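PDB 6GNE: probable starch synthase 4, chloroplastic/amyloplastic from Arabidopsis thaliana, which is a probable plastid starch synthase, a two-domain glycosyltransferase of the GT-B type, and binds ADP in the cleft between its domains. Local coordinates for residues 226-231 and 255-260; 259-264 and 397-402. All coordinates share one frame; numbering follows the deposited sequence.

Interaction 1: residues 226-231 and 255-260; sequences VTTVSP and KKFIGI. With AC1 (4,6-dideoxy-4-{[(1S,4R,5S,6S)-4,5,6-trihydroxy-3-(hydroxymethyl)cyclohex-2-en-1-yl]amino}-alpha-D-glucopyranose), chain C.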
loop_
_atom_site.group_PDB
_atom_site.type_symbol
_atom_site.label_atom_id
_atom_site.label_comp_id
_atom_site.label_asym_id
_atom_site.label_seq_id
_atom_site.Cartn_x
_atom_site.Cartn_y
_atom_site.Cartn_z
ATOM N N VAL A 226 9.484 11.616 -9.637
ATOM C CA VAL A 226 8.475 11.590 -8.567
ATOM C C VAL A 226 7.236 10.916 -9.074
ATOM O O VAL A 226 6.666 11.359 -10.069
ATOM C CB VAL A 226 8.088 13.013 -8.094
ATOM C CG1 VAL A 226 7.155 12.915 -6.883
ATOM C CG2 VAL A 226 9.351 13.877 -7.812
ATOM N N THR A 227 6.787 9.853 -8.401
ATOM C CA THR A 227 5.509 9.202 -8.779
ATOM C C THR A 227 4.528 9.116 -7.635
ATOM O O THR A 227 4.882 9.258 -6.469
ATOM C CB THR A 227 5.681 7.777 -9.384
ATOM O OG1 THR A 227 5.820 6.795 -8.343
ATOM C CG2 THR A 227 6.882 7.722 -10.322
ATOM N N THR A 228 3.270 8.908 -8.015
ATOM C CA THR A 228 2.258 8.408 -7.109
ATOM C C THR A 228 1.531 7.252 -7.777
ATOM O O THR A 228 1.825 6.878 -8.914
ATOM C CB THR A 228 1.316 9.499 -6.587
ATOM O OG1 THR A 228 0.524 8.954 -5.539
ATOM C CG2 THR A 228 0.421 10.046 -7.676
ATOM N N VAL A 229 0.573 6.704 -7.064
ATOM C CA VAL A 229 0.164 5.337 -7.290
ATOM C C VAL A 229 -1.111 5.140 -8.165
ATOM O O VAL A 229 -1.576 3.980 -8.324
ATOM C CB VAL A 229 0.099 4.594 -5.940
ATOM C CG1 VAL A 229 1.524 4.474 -5.388
ATOM C CG2 VAL A 229 -0.808 5.322 -4.940
ATOM N N SER A 230 -1.629 6.228 -8.768
ATOM C CA SER A 230 -2.604 6.086 -9.867
ATOM C C SER A 230 -2.718 7.357 -10.684
ATOM O O SER A 230 -2.562 8.430 -10.144
ATOM C CB SER A 230 -3.999 5.703 -9.335
ATOM O OG SER A 230 -4.591 6.783 -8.627
ATOM N N PRO A 231 -3.002 7.245 -11.986
ATOM C CA PRO A 231 -3.198 8.479 -12.798
ATOM C C PRO A 231 -4.272 9.461 -12.235
ATOM O O PRO A 231 -4.037 10.678 -12.184
ATOM C CB PRO A 231 -3.646 7.941 -14.172
ATOM C CG PRO A 231 -3.188 6.519 -14.227
ATOM C CD PRO A 231 -3.057 6.019 -12.812
ATOM N N LYS A 255 6.552 18.251 -14.867
ATOM C CA LYS A 255 7.312 17.509 -15.890
ATOM C C LYS A 255 7.885 16.143 -15.414
ATOM O O LYS A 255 7.952 15.213 -16.200
ATOM C CB LYS A 255 8.499 18.325 -16.411
ATOM C CG LYS A 255 8.294 19.617 -17.242
ATOM C CD LYS A 255 9.699 20.054 -17.731
ATOM C CE LYS A 255 10.022 21.572 -17.673
ATOM N NZ LYS A 255 9.530 22.375 -18.836
ATOM N N LYS A 256 8.319 16.062 -14.157
ATOM C CA LYS A 256 8.915 14.847 -13.588
ATOM C C LYS A 256 7.966 14.048 -12.677
ATOM O O LYS A 256 8.384 13.025 -12.129
ATOM C CB LYS A 256 10.216 15.166 -12.833
ATOM C CG LYS A 256 10.039 15.871 -11.501
ATOM C CD LYS A 256 11.367 16.420 -10.960
ATOM C CE LYS A 256 11.148 17.004 -9.566
ATOM N NZ LYS A 256 12.427 17.365 -8.898
ATOM N N PHE A 257 6.716 14.507 -12.552
ATOM C CA PHE A 257 5.691 13.897 -11.694
ATOM C C PHE A 257 4.712 13.111 -12.528
ATOM O O PHE A 257 4.105 13.639 -13.443
ATOM C CB PHE A 257 4.899 14.964 -10.923
ATOM C CG PHE A 257 3.795 14.415 -10.046
ATOM C CD1 PHE A 257 4.034 13.388 -9.148
ATOM C CD2 PHE A 257 2.516 14.968 -10.100
ATOM C CE1 PHE A 257 3.007 12.904 -8.334
ATOM C CE2 PHE A 257 1.510 14.509 -9.276
ATOM C CZ PHE A 257 1.745 13.462 -8.404
ATOM N N ILE A 258 4.526 11.850 -12.197
ATOM C CA ILE A 258 3.588 11.031 -12.949
ATOM C C ILE A 258 2.909 10.001 -12.045
ATOM O O ILE A 258 3.514 9.510 -11.132
ATOM C CB ILE A 258 4.277 10.392 -14.173
ATOM C CG1 ILE A 258 3.242 9.728 -15.088
ATOM C CG2 ILE A 258 5.369 9.427 -13.739
ATOM C CD1 ILE A 258 3.707 9.641 -16.527
ATOM N N GLY A 259 1.644 9.719 -12.324
ATOM C CA GLY A 259 0.870 8.743 -11.587
ATOM C C GLY A 259 0.846 7.426 -12.329
ATOM O O GLY A 259 0.511 7.397 -13.499
ATOM N N ILE A 260 1.196 6.342 -11.638
ATOM C CA ILE A 260 1.278 5.012 -12.238
ATOM C C ILE A 260 0.504 4.049 -11.344
ATOM O O ILE A 260 0.853 3.869 -10.161
ATOM C CB ILE A 260 2.734 4.507 -12.328
ATOM C CG1 ILE A 260 3.563 5.365 -13.282
ATOM C CG2 ILE A 260 2.778 3.051 -12.788
ATOM C CD1 ILE A 260 5.069 5.110 -13.160
HETATM C C1 AC1 C . 1.343 4.260 5.535
HETATM O O2 AC1 C . 2.406 6.043 4.279
HETATM C C2 AC1 C . 1.671 4.815 4.145
HETATM C C4A AC1 C . -2.278 2.798 -1.738
HETATM C C3 AC1 C . 0.404 4.975 3.289
HETATM O O3 AC1 C . 0.821 5.436 2.001
HETATM C C4 AC1 C . -0.348 3.643 3.216
HETATM N N4A AC1 C . -1.544 3.654 2.355
HETATM C C5 AC1 C . -0.677 3.266 4.663
HETATM O O5 AC1 C . 0.537 3.089 5.398
HETATM C C6 AC1 C . -1.425 1.950 4.792
HETATM C C1B AC1 C . -1.524 3.914 0.908
HETATM C C2B AC1 C . -2.922 4.173 0.290
HETATM O O2B AC1 C . -3.960 4.349 1.274
HETATM C C3B AC1 C . -3.366 3.130 -0.729
HETATM O O3B AC1 C . -4.420 3.722 -1.484
HETATM O O4 AC1 C . -2.738 1.750 -2.593
HETATM C C5B AC1 C . -0.989 2.436 -1.062
HETATM C C7B AC1 C . -0.687 2.897 0.157
HETATM C C6B AC1 C . 0.024 1.585 -1.792
HETATM O O6B AC1 C . 0.498 2.256 -2.966
#
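Val226 to Thr228 and Phe257 to Gly259 form a parallel strand pair in the N-terminal Rossmann-like domain, with segment axes 4.7 Å apart at an angle of 22°. Four backbone hydrogen bonds set the register. Val226 N reaches Lys256 O and Val226 O receives Ile258 N; Thr228 N gives to Ile258 O at 3.2 Å and Thr228 O takes Ile260 N at 2.8 Å, with 172° at the hydrogen. Phe257 has its CG anti to the backbone N (chi1 178°), which sends the ring over the sheet face toward Thr228 of the neighbouring strand. Its CD1 lies 3.4 Å from Val226 O, an approach at the ring edge and close to its plane, and CZ meets Thr228 CG2 obliquely at 3.7 Å. Val226 CG1 touches Phe257 CD1 at 3.9 Å, while CG2 meets CE of the extended Lys256, whose NZ goes on to Ser223 O. The chain between the strands is mostly helix, making this a beta-alpha-beta crossover, and its helix 231-238 packs on the Thr228 and Phe257 face. On the other face Thr227 CG2 meets Ile258 CG2 at 4.1 Å, and Thr227 OG1 bonds to Thr173 OG1 and Tyr490 OH. Beyond the strand Val229 turns toward the bound AC1, CG1 lying 3.4 Å from AC1 O6B, and Ser230 N-caps helix 231-238 through OG, which bonds to Tyr233 N and also to Pro398 O.

Interaction 2: residues 259-264 and 397-402; sequences GILNGI and EPCGLT. With AC1 (4,6-dideoxy-4-{[(1S,4R,5S,6S)-4,5,6-trihydroxy-3-(hydroxymethyl)cyclohex-2-en-1-yl]amino}-alpha-D-glucopyranose), chain C; ADP (adenosine-5'-diphosphate), chain F.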
loop_
_atom_site.group_PDB
_atom_site.type_symbol
_atom_site.label_atom_id
_atom_site.label_comp_id
_atom_site.label_asym_id
_atom_site.label_seq_id
_atom_site.Cartn_x
_atom_site.Cartn_y
_atom_site.Cartn_z
ATOM N N GLY A 259 1.644 9.719 -12.324
ATOM C CA GLY A 259 0.870 8.743 -11.587
ATOM C C GLY A 259 0.846 7.426 -12.329
ATOM O O GLY A 259 0.511 7.397 -13.499
ATOM N N ILE A 260 1.196 6.342 -11.638
ATOM C CA ILE A 260 1.278 5.012 -12.238
ATOM C C ILE A 260 0.504 4.049 -11.344
ATOM O O ILE A 260 0.853 3.869 -10.161
ATOM C CB ILE A 260 2.734 4.507 -12.328
ATOM C CG1 ILE A 260 3.563 5.365 -13.282
ATOM C CG2 ILE A 260 2.778 3.051 -12.788
ATOM C CD1 ILE A 260 5.069 5.110 -13.160
ATOM N N LEU A 261 -0.503 3.410 -11.935
ATOM C CA LEU A 261 -1.378 2.483 -11.215
ATOM C C LEU A 261 -0.581 1.303 -10.699
ATOM O O LEU A 261 0.081 0.623 -11.482
ATOM C CB LEU A 261 -2.514 1.981 -12.118
ATOM C CG LEU A 261 -3.679 1.255 -11.434
ATOM C CD1 LEU A 261 -4.442 2.126 -10.419
ATOM C CD2 LEU A 261 -4.607 0.716 -12.519
ATOM N N ASN A 262 -0.626 1.082 -9.382
ATOM C CA ASN A 262 0.003 -0.107 -8.794
ATOM C C ASN A 262 -0.541 -1.393 -9.479
ATOM O O ASN A 262 -1.722 -1.460 -9.866
ATOM C CB ASN A 262 -0.302 -0.227 -7.300
ATOM C CG ASN A 262 0.334 0.847 -6.451
ATOM O OD1 ASN A 262 -0.175 1.135 -5.359
ATOM N ND2 ASN A 262 1.474 1.388 -6.881
ATOM N N GLY A 263 0.328 -2.377 -9.670
ATOM C CA GLY A 263 -0.112 -3.757 -9.790
ATOM C C GLY A 263 -0.179 -4.446 -8.430
ATOM O O GLY A 263 -0.001 -3.826 -7.380
ATOM N N ILE A 264 -0.478 -5.741 -8.471
ATOM C CA ILE A 264 -0.353 -6.648 -7.324
ATOM C C ILE A 264 0.512 -7.824 -7.749
ATOM O O ILE A 264 0.620 -8.160 -8.953
ATOM C CB ILE A 264 -1.719 -7.165 -6.792
ATOM C CG1 ILE A 264 -2.484 -7.965 -7.845
ATOM C CG2 ILE A 264 -2.590 -6.004 -6.325
ATOM C CD1 ILE A 264 -3.713 -8.654 -7.301
ATOM N N GLU A 397 -8.720 7.512 -2.213
ATOM C CA GLU A 397 -7.968 6.294 -2.337
ATOM C C GLU A 397 -6.855 6.476 -3.402
ATOM O O GLU A 397 -7.112 6.375 -4.608
ATOM C CB GLU A 397 -8.905 5.134 -2.686
ATOM C CG GLU A 397 -8.310 3.758 -2.467
ATOM C CD GLU A 397 -8.072 3.430 -1.006
ATOM O OE1 GLU A 397 -6.919 3.270 -0.632
ATOM O OE2 GLU A 397 -9.024 3.325 -0.213
ATOM N N PRO A 398 -5.612 6.752 -2.946
ATOM C CA PRO A 398 -4.468 6.918 -3.821
ATOM C C PRO A 398 -4.353 5.841 -4.877
ATOM O O PRO A 398 -4.149 6.141 -6.047
ATOM C CB PRO A 398 -3.294 6.855 -2.848
ATOM C CG PRO A 398 -3.826 7.445 -1.577
ATOM C CD PRO A 398 -5.263 7.007 -1.531
ATOM N N CYS A 399 -4.490 4.587 -4.444
ATOM C CA CYS A 399 -4.635 3.482 -5.372
ATOM C C CYS A 399 -5.653 2.453 -4.881
ATOM O O CYS A 399 -6.705 2.263 -5.488
ATOM C CB CYS A 399 -3.319 2.811 -5.657
ATOM S SG CYS A 399 -3.469 1.479 -6.885
ATOM N N GLY A 400 -5.324 1.782 -3.795
ATOM C CA GLY A 400 -6.082 0.639 -3.340
ATOM C C GLY A 400 -5.659 -0.615 -4.093
ATOM O O GLY A 400 -5.560 -0.633 -5.326
ATOM N N LEU A 401 -5.381 -1.656 -3.325
ATOM C CA LEU A 401 -5.003 -2.958 -3.836
ATOM C C LEU A 401 -6.087 -4.013 -3.614
ATOM O O LEU A 401 -6.180 -4.999 -4.375
ATOM C CB LEU A 401 -3.720 -3.400 -3.155
ATOM C CG LEU A 401 -2.523 -2.464 -3.264
ATOM C CD1 LEU A 401 -1.318 -3.121 -2.601
ATOM C CD2 LEU A 401 -2.196 -2.126 -4.703
ATOM N N THR A 402 -6.911 -3.817 -2.582
ATOM C CA THR A 402 -7.882 -4.832 -2.199
ATOM C C THR A 402 -8.920 -5.121 -3.299
ATOM O O THR A 402 -9.357 -6.261 -3.458
ATOM C CB THR A 402 -8.587 -4.434 -0.928
ATOM O OG1 THR A 402 -9.258 -3.179 -1.133
ATOM C CG2 THR A 402 -7.583 -4.355 0.260
HETATM C C1 AC1 C . 1.343 4.260 5.535
HETATM O O2 AC1 C . 2.406 6.043 4.279
HETATM C C2 AC1 C . 1.671 4.815 4.145
HETATM C C4A AC1 C . -2.278 2.798 -1.738
HETATM C C3 AC1 C . 0.404 4.975 3.289
HETATM O O3 AC1 C . 0.821 5.436 2.001
HETATM C C4 AC1 C . -0.348 3.643 3.216
HETATM N N4A AC1 C . -1.544 3.654 2.355
HETATM C C5 AC1 C . -0.677 3.266 4.663
HETATM O O5 AC1 C . 0.537 3.089 5.398
HETATM C C6 AC1 C . -1.425 1.950 4.792
HETATM C C1B AC1 C . -1.524 3.914 0.908
HETATM C C2B AC1 C . -2.922 4.173 0.290
HETATM O O2B AC1 C . -3.960 4.349 1.274
HETATM C C3B AC1 C . -3.366 3.130 -0.729
HETATM O O3B AC1 C . -4.420 3.722 -1.484
HETATM O O4 AC1 C . -2.738 1.750 -2.593
HETATM C C5B AC1 C . -0.989 2.436 -1.062
HETATM C C7B AC1 C . -0.687 2.897 0.157
HETATM C C6B AC1 C . 0.024 1.585 -1.792
HETATM O O6B AC1 C . 0.498 2.256 -2.966
HETATM P PB ADP F . -4.025 0.839 2.479
HETATM O O1B ADP F . -2.630 0.950 1.939
HETATM O O2B ADP F . -4.208 -0.025 3.693
HETATM O O3B ADP F . -4.637 2.206 2.679
HETATM P PA ADP F . -4.370 -0.836 0.156
HETATM O O1A ADP F . -5.601 -1.370 -0.518
HETATM O O2A ADP F . -3.404 -0.124 -0.755
HETATM O O3A ADP F . -4.902 0.110 1.345
HETATM O "O5'" ADP F . -3.554 -2.005 0.895
HETATM C "C5'" ADP F . -4.150 -2.839 1.891
HETATM C "C4'" ADP F . -3.432 -4.185 2.099
HETATM O "O4'" ADP F . -3.497 -4.562 3.482
HETATM C "C3'" ADP F . -4.092 -5.337 1.370
HETATM O "O3'" ADP F . -3.116 -6.336 1.125
HETATM C "C2'" ADP F . -5.085 -5.868 2.371
HETATM O "O2'" ADP F . -5.434 -7.221 2.139
HETATM C "C1'" ADP F . -4.306 -5.726 3.645
HETATM N N9 ADP F . -5.149 -5.537 4.846
HETATM C C8 ADP F . -5.761 -4.413 5.239
HETATM N N7 ADP F . -6.400 -4.607 6.414
HETATM C C5 ADP F . -6.197 -5.879 6.793
HETATM C C6 ADP F . -6.598 -6.755 7.937
HETATM N N6 ADP F . -7.383 -6.265 8.930
HETATM N N1 ADP F . -6.152 -8.043 7.928
HETATM C C2 ADP F . -5.386 -8.515 6.911
HETATM N N3 ADP F . -5.004 -7.775 5.857
HETATM C C4 ADP F . -5.373 -6.483 5.747
#
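Asn262 and Cys399 face each other side chain to side chain, each CB directed at the opposite segment. Cys399 SG extends anti to its own backbone N (chi1 -177°), which brings it to 3.6 Å from Asn262 CB and to 3.7 Å from Leu261 CD1. Leu401 approaches the same asparagine through one branch: CD2 is 3.7 Å from Asn262 CB and also packs near Gly263 O and Ile264 CG2. The aliphatic base of Asn262 thus packs against a sulfur and a methyl, while the oxygen end of its amide, OD1, accepts a hydrogen bond from AC1 O6B at 2.7 Å. From the other segment, Glu397 OE1 takes the hydrogen of AC1 O3B, and AC1 O3B in turn accepts Cys399 N at 3.1 Å in a nearly straight bond (171°); Gly400 N gives to AC1 O4 at 2.9 Å. Lys322 forms a salt bridge with Glu397 OE1 and probably steadies it. One residue on, Leu401 N points at ADP O1A, 2.8 Å away with 177° at the hydrogen, so the diphosphate lies by the N-terminal end of helix 402-408, whose dipole would probably favour it. Met404 of that helix packs on Leu261, Ile264 and Cys399; helix 27-41 meets Asn262 through Val31 and Leu401 through Asp30, and Ser486 of helix 484-499 bonds to Leu261 O.

Overall arrangement
Both interactions are largely buried, but interaction 1 lies in the N-terminal domain, with Ile258 and Pro231 at its exposed margin, whereas interaction 2 sits nearer the centre of the chain and joins segments of both GT-B domains beside the cleft. Their chemistry differs accordingly: a regular ladder of backbone bonds in the first, and in the second apolar packing between irregular segments whose polar groups turn to AC1 and ADP. Gly259 and Ile260 are common to both ranges but make contact across interaction 1 alone. Probable hydrogen bonds join Asn262 N to Val229 O (3.2 Å) and Ser230 OG to Pro398 O (2.7 Å), tying the turn after strand 225-228 to both segments of interaction 2.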